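Local coordinates for TRAS1 ORF2p (Bombyx mori, PDB 1WDU), which probably cleaves telomeric DNA, being the N-terminal endonuclease domain of a telomere-specific non-LTR retrotransposon, at residues Arg21-Asn26 against Ile39-Arg44; Asp221-Asp226 against Met237-Arg242. The protein carries 1 engineered substitution. All blocks are in the same frame, centred on the assembly; numbering follows the deposited sequence.

Contact 1. Residues Arg21-Asn26 against Ile39-Arg44; sequences RVLQAN and IEAATR
The guanidinium of R21 stands obliquely to the backbone of R44, whose carbonyl oxygen meets the aliphatic part of the chain instead: R44 O is 3.5 Å from R21 CD, and no hydrogen bond forms. The second flat group, the guanidinium of R44, has the carboxylate of E40 at its edge and in its plane. There R44 NH1 forms a salt bridge with E40 OE2 at 3.4 Å, its hydrogen bond weak, one helical turn back; the stronger polar partner of this arginine is D226, which NH2 reaches. With its charged end turned to these acids, the R44 side chain meets the strand through its CD, 4.0 Å from L23 CD2.

L23 carries the apolar part of the contact. Its CD1 is anti to CA (chi2 180°), which sends that methyl out toward the helix backbone, 3.7 Å from A41 CA and 3.8 Å from A41 CB. The short A41 side chain is consistent with this close approach, while the other methyl of L23 goes to R44. The two methyls thus meet residues about one turn apart, A41 and R44.

The axes run nearly antiparallel, at 160° and 9.9 Å apart, as expected for the first strand and helix of a beta-alpha-beta unit. Helix 31-44 lies on the sheet face from which R21 and L23 project, and strand 48-52 follows, parallel to 20-26 and hydrogen-bonded to it through L23. On the reverse face Q24 bonds T210 of strand 204-212, in the second sheet of the sandwich.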
loop_
_atom_site.group_PDB
_atom_site.type_symbol
_atom_site.label_atom_id
_atom_site.label_comp_id
_atom_site.label_asym_id
_atom_site.label_seq_id
_atom_site.Cartn_x
_atom_site.Cartn_y
_atom_site.Cartn_z
ATOM N N ARG A 21 -3.026 4.248 -12.645
ATOM C CA ARG A 21 -2.444 2.990 -12.198
ATOM C C ARG A 21 -1.635 3.146 -10.911
ATOM O O ARG A 21 -0.865 4.100 -10.752
ATOM C CB ARG A 21 -1.556 2.398 -13.296
ATOM C CG ARG A 21 -2.285 2.115 -14.596
ATOM C CD ARG A 21 -1.415 1.314 -15.558
ATOM N NE ARG A 21 -2.141 0.935 -16.770
ATOM C CZ ARG A 21 -2.550 1.795 -17.699
ATOM N NH1 ARG A 21 -2.304 3.094 -17.563
ATOM N NH2 ARG A 21 -3.204 1.354 -18.766
ATOM N N VAL A 22 -1.817 2.199 -9.997
ATOM C CA VAL A 22 -1.107 2.222 -8.722
ATOM C C VAL A 22 -0.205 1.001 -8.532
ATOM O O VAL A 22 -0.609 -0.131 -8.807
ATOM C CB VAL A 22 -2.099 2.254 -7.532
ATOM C CG1 VAL A 22 -1.325 2.274 -6.205
ATOM C CG2 VAL A 22 -3.016 3.467 -7.643
ATOM N N LEU A 23 1.012 1.233 -8.046
ATOM C CA LEU A 23 1.949 0.139 -7.776
ATOM C C LEU A 23 2.089 -0.058 -6.258
ATOM O O LEU A 23 2.157 0.912 -5.512
ATOM C CB LEU A 23 3.332 0.454 -8.367
ATOM C CG LEU A 23 3.443 0.792 -9.861
ATOM C CD1 LEU A 23 4.902 1.067 -10.197
ATOM C CD2 LEU A 23 2.902 -0.359 -10.713
ATOM N N GLN A 24 2.116 -1.304 -5.798
ATOM C CA GLN A 24 2.291 -1.577 -4.372
ATOM C C GLN A 24 3.489 -2.513 -4.243
ATOM O O GLN A 24 3.487 -3.593 -4.822
ATOM C CB GLN A 24 1.049 -2.250 -3.766
ATOM C CG GLN A 24 1.140 -2.445 -2.241
ATOM C CD GLN A 24 -0.092 -3.119 -1.655
ATOM O OE1 GLN A 24 -1.215 -2.668 -1.876
ATOM N NE2 GLN A 24 0.113 -4.207 -0.901
ATOM N N ALA A 25 4.506 -2.111 -3.485
ATOM C CA ALA A 25 5.686 -2.955 -3.344
ATOM C C ALA A 25 6.546 -2.693 -2.121
ATOM O O ALA A 25 6.753 -1.547 -1.711
ATOM C CB ALA A 25 6.554 -2.837 -4.600
ATOM N N ASN A 26 7.043 -3.785 -1.552
ATOM C CA ASN A 26 7.930 -3.743 -0.407
ATOM C C ASN A 26 9.316 -3.951 -1.004
ATOM O O ASN A 26 9.670 -5.051 -1.410
ATOM C CB ASN A 26 7.617 -4.873 0.577
ATOM C CG ASN A 26 8.587 -4.901 1.751
ATOM O OD1 ASN A 26 9.695 -4.366 1.662
ATOM N ND2 ASN A 26 8.182 -5.530 2.850
ATOM N N ILE A 39 11.691 2.071 -12.827
ATOM C CA ILE A 39 11.596 1.567 -14.192
ATOM C C ILE A 39 10.204 1.061 -14.537
ATOM O O ILE A 39 9.694 1.327 -15.628
ATOM C CB ILE A 39 12.652 0.445 -14.436
ATOM C CG1 ILE A 39 14.054 1.071 -14.498
ATOM C CG2 ILE A 39 12.346 -0.316 -15.731
ATOM C CD1 ILE A 39 15.159 0.059 -14.570
ATOM N N GLU A 40 9.591 0.337 -13.604
ATOM C CA GLU A 40 8.248 -0.211 -13.790
ATOM C C GLU A 40 7.189 0.883 -13.860
ATOM O O GLU A 40 6.235 0.788 -14.632
ATOM C CB GLU A 40 7.902 -1.161 -12.642
ATOM C CG GLU A 40 8.758 -2.422 -12.582
ATOM C CD GLU A 40 8.525 -3.357 -13.760
ATOM O OE1 GLU A 40 8.981 -3.038 -14.884
ATOM O OE2 GLU A 40 7.879 -4.410 -13.554
ATOM N N ALA A 41 7.358 1.913 -13.036
ATOM C CA ALA A 41 6.427 3.035 -13.000
ATOM C C ALA A 41 6.488 3.795 -14.319
ATOM O O ALA A 41 5.457 4.236 -14.841
ATOM C CB ALA A 41 6.769 3.970 -11.844
ATOM N N ALA A 42 7.698 3.959 -14.849
ATOM C CA ALA A 42 7.877 4.650 -16.125
ATOM C C ALA A 42 7.209 3.820 -17.214
ATOM O O ALA A 42 6.370 4.317 -17.961
ATOM C CB ALA A 42 9.359 4.820 -16.435
ATOM N N THR A 43 7.584 2.544 -17.276
ATOM C CA THR A 43 7.051 1.607 -18.260
ATOM C C THR A 43 5.530 1.527 -18.238
ATOM O O THR A 43 4.876 1.754 -19.255
ATOM C CB THR A 43 7.608 0.190 -18.027
ATOM O OG1 THR A 43 9.036 0.219 -18.102
ATOM C CG2 THR A 43 7.072 -0.765 -19.076
ATOM N N ARG A 44 4.976 1.190 -17.076
ATOM C CA ARG A 44 3.531 1.077 -16.910
ATOM C C ARG A 44 2.816 2.426 -16.894
ATOM O O ARG A 44 1.586 2.481 -16.939
ATOM C CB ARG A 44 3.206 0.345 -15.613
ATOM C CG ARG A 44 3.363 -1.148 -15.672
ATOM C CD ARG A 44 2.666 -1.769 -14.478
ATOM N NE ARG A 44 2.439 -3.197 -14.667
ATOM C CZ ARG A 44 3.397 -4.114 -14.666
ATOM N NH1 ARG A 44 4.662 -3.756 -14.478
ATOM N NH2 ARG A 44 3.087 -5.391 -14.862
#

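Contact 2. Residues Asp221-Asp226 against Met237-Arg242; sequences DGWRVD and MVFNIR
D221 and N240 open the register of this antiparallel beta hairpin, and R224 with V238 resumes it one residue out of step, a beta bulge at G222 and W223. One tight part is the face bearing W223, V225, M237 and F239, directed at the second sheet. M237 runs alongside the indole in a Met-aromatic contact, SD 3.5 Å from W223 CZ2 and oblique to the ring, and its CG packs against V225 CG2. The W223 and F239 rings are nearly parallel but slid apart, with little overlap. V238, on the opposite face, is buried too.

The looser, solvent side is the edge strand, where G222 and R224 lie at the surface. D221 CG sits between its backbone N and carbonyl carbon (chi1 69°), bringing the carboxylate across to R242. D221 OD2 forms a salt bridge with R242 NE at 2.8 Å, its hydrogen bond bent and weak, at the guanidinium edge with the two planes only 7° apart, while OD1 has a weak bond from N240 ND2 at 3.3 Å. Were R242 an alanine, the D221 carboxylate would probably lose its charged mate and be freer to turn. Just past the bulge, V238 O accepts from R224 N at 2.9 Å and also faces W223 CA, 3.2 Å away, in a CA-H...O contact.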
loop_
_atom_site.group_PDB
_atom_site.type_symbol
_atom_site.label_atom_id
_atom_site.label_comp_id
_atom_site.label_asym_id
_atom_site.label_seq_id
_atom_site.Cartn_x
_atom_site.Cartn_y
_atom_site.Cartn_z
ATOM N N ASP A 221 -9.945 -1.793 -10.372
ATOM C CA ASP A 221 -9.929 -3.055 -11.100
ATOM C C ASP A 221 -8.518 -3.427 -11.547
ATOM O O ASP A 221 -7.591 -2.622 -11.442
ATOM C CB ASP A 221 -10.878 -2.992 -12.310
ATOM C CG ASP A 221 -10.389 -2.058 -13.410
ATOM O OD1 ASP A 221 -9.418 -2.411 -14.112
ATOM O OD2 ASP A 221 -10.981 -0.969 -13.579
ATOM N N GLY A 222 -8.360 -4.657 -12.023
ATOM C CA GLY A 222 -7.067 -5.108 -12.491
ATOM C C GLY A 222 -6.069 -5.475 -11.413
ATOM O O GLY A 222 -4.872 -5.576 -11.695
ATOM N N TRP A 223 -6.540 -5.690 -10.186
ATOM C CA TRP A 223 -5.638 -6.050 -9.091
ATOM C C TRP A 223 -4.928 -7.345 -9.427
ATOM O O TRP A 223 -5.561 -8.380 -9.616
ATOM C CB TRP A 223 -6.398 -6.239 -7.771
ATOM C CG TRP A 223 -5.481 -6.230 -6.570
ATOM C CD1 TRP A 223 -5.227 -5.170 -5.745
ATOM C CD2 TRP A 223 -4.650 -7.307 -6.103
ATOM N NE1 TRP A 223 -4.293 -5.518 -4.799
ATOM C CE2 TRP A 223 -3.921 -6.822 -4.994
ATOM C CE3 TRP A 223 -4.451 -8.633 -6.516
ATOM C CZ2 TRP A 223 -3.001 -7.619 -4.286
ATOM C CZ3 TRP A 223 -3.536 -9.428 -5.814
ATOM C CH2 TRP A 223 -2.822 -8.914 -4.708
ATOM N N ARG A 224 -3.609 -7.290 -9.492
ATOM C CA ARG A 224 -2.829 -8.473 -9.803
ATOM C C ARG A 224 -1.447 -8.338 -9.197
ATOM O O ARG A 224 -1.039 -7.248 -8.791
ATOM C CB ARG A 224 -2.711 -8.668 -11.326
ATOM C CG ARG A 224 -2.274 -7.427 -12.085
ATOM C CD ARG A 224 -1.746 -7.738 -13.486
ATOM N NE ARG A 224 -1.327 -6.520 -14.186
ATOM C CZ ARG A 224 -0.525 -6.491 -15.252
ATOM N NH1 ARG A 224 -0.036 -7.617 -15.764
ATOM N NH2 ARG A 224 -0.200 -5.328 -15.806
ATOM N N VAL A 225 -0.735 -9.457 -9.142
ATOM C CA VAL A 225 0.610 -9.496 -8.595
ATOM C C VAL A 225 1.638 -9.647 -9.707
ATOM O O VAL A 225 1.643 -10.648 -10.420
ATOM C CB VAL A 225 0.791 -10.690 -7.622
ATOM C CG1 VAL A 225 2.227 -10.739 -7.119
ATOM C CG2 VAL A 225 -0.174 -10.573 -6.461
ATOM N N ASP A 226 2.501 -8.648 -9.864
ATOM C CA ASP A 226 3.551 -8.727 -10.870
ATOM C C ASP A 226 4.503 -9.819 -10.421
ATOM O O ASP A 226 5.231 -9.648 -9.440
ATOM C CB ASP A 226 4.317 -7.414 -10.965
ATOM C CG ASP A 226 3.671 -6.434 -11.904
ATOM O OD1 ASP A 226 2.458 -6.174 -11.753
ATOM O OD2 ASP A 226 4.383 -5.921 -12.794
ATOM N N MET A 237 2.741 -5.405 -6.767
ATOM C CA MET A 237 1.338 -5.559 -7.114
ATOM C C MET A 237 0.890 -4.331 -7.885
ATOM O O MET A 237 1.552 -3.283 -7.848
ATOM C CB MET A 237 0.497 -5.744 -5.855
ATOM C CG MET A 237 0.666 -7.118 -5.253
ATOM S SD MET A 237 0.415 -7.166 -3.471
ATOM C CE MET A 237 2.026 -6.563 -2.903
ATOM N N VAL A 238 -0.228 -4.466 -8.590
ATOM C CA VAL A 238 -0.737 -3.378 -9.398
ATOM C C VAL A 238 -2.260 -3.396 -9.498
ATOM O O VAL A 238 -2.885 -4.455 -9.455
ATOM C CB VAL A 238 -0.129 -3.449 -10.848
ATOM C CG1 VAL A 238 1.349 -3.790 -10.779
ATOM C CG2 VAL A 238 -0.836 -4.503 -11.679
ATOM N N PHE A 239 -2.853 -2.214 -9.618
ATOM C CA PHE A 239 -4.295 -2.085 -9.765
ATOM C C PHE A 239 -4.621 -0.692 -10.296
ATOM O O PHE A 239 -3.770 0.188 -10.285
ATOM C CB PHE A 239 -5.028 -2.365 -8.437
ATOM C CG PHE A 239 -4.768 -1.361 -7.355
ATOM C CD1 PHE A 239 -3.714 -1.539 -6.457
ATOM C CD2 PHE A 239 -5.592 -0.241 -7.215
ATOM C CE1 PHE A 239 -3.485 -0.611 -5.432
ATOM C CE2 PHE A 239 -5.368 0.698 -6.194
ATOM C CZ PHE A 239 -4.316 0.512 -5.302
ATOM N N ASN A 240 -5.852 -0.495 -10.763
ATOM C CA ASN A 240 -6.247 0.794 -11.330
ATOM C C ASN A 240 -7.382 1.498 -10.604
ATOM O O ASN A 240 -8.219 0.863 -9.961
ATOM C CB ASN A 240 -6.689 0.616 -12.786
ATOM C CG ASN A 240 -5.758 -0.271 -13.576
ATOM O OD1 ASN A 240 -4.621 0.104 -13.871
ATOM N ND2 ASN A 240 -6.235 -1.465 -13.921
ATOM N N ILE A 241 -7.396 2.820 -10.726
ATOM C CA ILE A 241 -8.452 3.651 -10.159
ATOM C C ILE A 241 -9.045 4.404 -11.352
ATOM O O ILE A 241 -8.356 5.208 -11.988
ATOM C CB ILE A 241 -7.918 4.675 -9.147
ATOM C CG1 ILE A 241 -7.195 3.961 -8.004
ATOM C CG2 ILE A 241 -9.079 5.493 -8.596
ATOM C CD1 ILE A 241 -6.608 4.900 -6.969
ATOM N N ARG A 242 -10.309 4.121 -11.661
ATOM C CA ARG A 242 -10.999 4.744 -12.790
ATOM C C ARG A 242 -12.136 5.666 -12.362
ATOM O O ARG A 242 -11.952 6.547 -11.520
ATOM C CB ARG A 242 -11.557 3.661 -13.717
ATOM C CG ARG A 242 -10.500 2.809 -14.399
ATOM C CD ARG A 242 -11.141 1.612 -15.076
ATOM N NE ARG A 242 -10.161 0.695 -15.652
ATOM C CZ ARG A 242 -9.390 0.980 -16.696
ATOM N NH1 ARG A 242 -9.480 2.165 -17.285
ATOM N NH2 ARG A 242 -8.536 0.075 -17.159
#

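Contacts 1 and 2 share one sheet, where strands 20-26 and 237-241 are antiparallel neighbours; their centres are about 10 Å apart. The seam includes a probable hydrogen bond from M237 N to Q24 O at 2.8 Å, and L23 CD2 lies 3.8 Å from V238 CG1, so the leucine under the helix also packs on the hairpin. R44 of contact 1 forms a salt bridge with D226 of contact 2; the modelled NH2 to OD2 length of 2.5 Å is doubtful, as D226 is poorly ordered. At the far end of 21-26, N26 touches E53 and H234 and bonds D154 weakly, a cluster consistent with the active centre of DNase I-like nucleases.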